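Methyl-CpG-binding domain protein 1 (Homo sapiens, PDB 6D1T) represses transcription by binding methylated CpG dinucleotides in promoter CpG islands through its methyl-CpG-binding domain and recruiting partners that silence genes. Local coordinates at residues R53-G56 against P57-L61. Residues are numbered along the deposited sequence; the frame is centred on the assembly and turned at random.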
loop_
_atom_site.group_PDB
_atom_site.type_symbol
_atom_site.label_atom_id
_atom_site.label_comp_id
_atom_site.label_asym_id
_atom_site.label_seq_id
_atom_site.Cartn_x
_atom_site.Cartn_y
_atom_site.Cartn_z
ATOM N N ARG A 53 -8.430 8.755 -1.978
ATOM C CA ARG A 53 -8.378 10.242 -2.037
ATOM C C ARG A 53 -7.259 10.658 -3.002
ATOM O O ARG A 53 -7.427 11.583 -3.789
ATOM C CB ARG A 53 -8.162 10.859 -0.641
ATOM C CG ARG A 53 -8.194 12.391 -0.604
ATOM C CD ARG A 53 -8.072 13.004 0.790
ATOM N NE ARG A 53 -8.943 14.157 1.010
ATOM C CZ ARG A 53 -9.199 14.677 2.206
ATOM N NH1 ARG A 53 -10.149 15.583 2.357
ATOM N NH2 ARG A 53 -8.511 14.273 3.254
ATOM N N TYR A 54 -6.128 9.970 -2.945
ATOM C CA TYR A 54 -4.960 10.367 -3.740
ATOM C C TYR A 54 -5.200 10.230 -5.248
ATOM O O TYR A 54 -4.789 11.087 -6.001
ATOM C CB TYR A 54 -3.757 9.497 -3.402
ATOM C CG TYR A 54 -2.436 10.002 -3.927
ATOM C CD1 TYR A 54 -1.686 10.903 -3.193
ATOM C CD2 TYR A 54 -1.905 9.533 -5.118
ATOM C CE1 TYR A 54 -0.448 11.341 -3.631
ATOM C CE2 TYR A 54 -0.668 9.958 -5.571
ATOM C CZ TYR A 54 0.062 10.872 -4.829
ATOM O OH TYR A 54 1.271 11.325 -5.271
ATOM N N LEU A 55 -5.821 9.150 -5.689
ATOM C CA LEU A 55 -5.735 8.779 -7.122
ATOM C C LEU A 55 -6.808 9.497 -7.972
ATOM O O LEU A 55 -6.716 9.518 -9.200
ATOM C CB LEU A 55 -5.840 7.259 -7.236
ATOM C CG LEU A 55 -4.560 6.523 -6.865
ATOM C CD1 LEU A 55 -4.811 5.040 -6.707
ATOM C CD2 LEU A 55 -3.485 6.773 -7.908
ATOM N N GLY A 56 -7.809 10.078 -7.335
ATOM C CA GLY A 56 -8.862 10.794 -8.064
ATOM C C GLY A 56 -10.012 9.868 -8.424
ATOM O O GLY A 56 -9.895 8.637 -8.307
ATOM N N PRO A 57 -11.130 10.444 -8.859
ATOM C CA PRO A 57 -12.314 9.644 -9.170
ATOM C C PRO A 57 -11.988 8.650 -10.287
ATOM O O PRO A 57 -12.495 7.538 -10.282
ATOM C CB PRO A 57 -13.395 10.651 -9.597
ATOM C CG PRO A 57 -12.908 11.959 -9.021
ATOM C CD PRO A 57 -11.396 11.861 -9.097
ATOM N N ALA A 58 -11.112 9.064 -11.201
ATOM C CA ALA A 58 -10.550 8.184 -12.227
ATOM C C ALA A 58 -10.522 6.731 -11.734
ATOM O O ALA A 58 -11.036 5.850 -12.416
ATOM C CB ALA A 58 -9.165 8.655 -12.603
ATOM N N CYS A 59 -9.951 6.489 -10.548
ATOM C CA CYS A 59 -9.689 5.114 -10.107
ATOM C C CYS A 59 -10.809 4.595 -9.190
ATOM O O CYS A 59 -11.260 5.265 -8.270
ATOM C CB CYS A 59 -8.323 4.987 -9.434
ATOM S SG CYS A 59 -6.986 4.663 -10.620
ATOM N N ASP A 60 -11.241 3.373 -9.504
ATOM C CA ASP A 60 -12.177 2.602 -8.707
ATOM C C ASP A 60 -11.401 1.478 -8.014
ATOM O O ASP A 60 -10.984 0.521 -8.651
ATOM C CB ASP A 60 -13.308 2.028 -9.573
ATOM C CG ASP A 60 -14.293 1.159 -8.804
ATOM O OD1 ASP A 60 -14.258 1.194 -7.548
ATOM O OD2 ASP A 60 -15.091 0.462 -9.460
ATOM N N LEU A 61 -11.231 1.598 -6.711
ATOM C CA LEU A 61 -10.468 0.611 -5.958
ATOM C C LEU A 61 -11.405 -0.402 -5.273
ATOM O O LEU A 61 -10.991 -1.086 -4.359
ATOM C CB LEU A 61 -9.617 1.352 -4.926
ATOM C CG LEU A 61 -8.568 2.321 -5.481
ATOM C CD1 LEU A 61 -7.776 2.941 -4.339
ATOM C CD2 LEU A 61 -7.621 1.640 -6.475
#
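The flat group at the centre is the peptide joining Gly56 to Pro57. Ala58 N and Cys59 N lie on the same side of its plane, Cys59 N out beyond the oxygen end. Cys59 N donates to Gly56 O at 3.1 Å, with an N-H...O angle of 157°. The donor stands 45° out of the carbonyl plane. Ala58 N sits 3.1 Å from Gly56 C, but makes no hydrogen bond to the oxygen. At the edge of the peptide, Pro57 CD lies beside Gly56 CA, as a trans Gly-Pro peptide requires.

The bond closes a beta turn, with Pro57 and Ala58 in the middle; Pro57 has helical backbone angles, and Ala58 is only roughly helical. Gly56 has a positive phi and is where the chain leaves helix 48-55.

Apolar contacts lie inside the bend. Leu55 CB meets Cys59 CB alongside at 4.0 Å. Leu55 CG is anti to its carbonyl carbon (chi1 -77°), and the methyl CD1 extends to Leu61. There the two leucines meet methyl to methyl, CD1 to CD1, at 4.3 Å. Leu61 also touches Lys48, Leu51 and Thr52, so the returning chain packs against the helix it has just left. On the same helix, Tyr54 OH is hydrogen-bonded to Asp43 and Ser39.

This is a surface turn of the methyl-CpG-binding domain, about 7 Å at its nearest atom from the bound DNA. Lacking a CB, Gly56 escapes pressure on Leu55 O at its positive phi. One hydrogen bond and proline's restricted phi limit the turn, and the contact is mainly backbone and apolar.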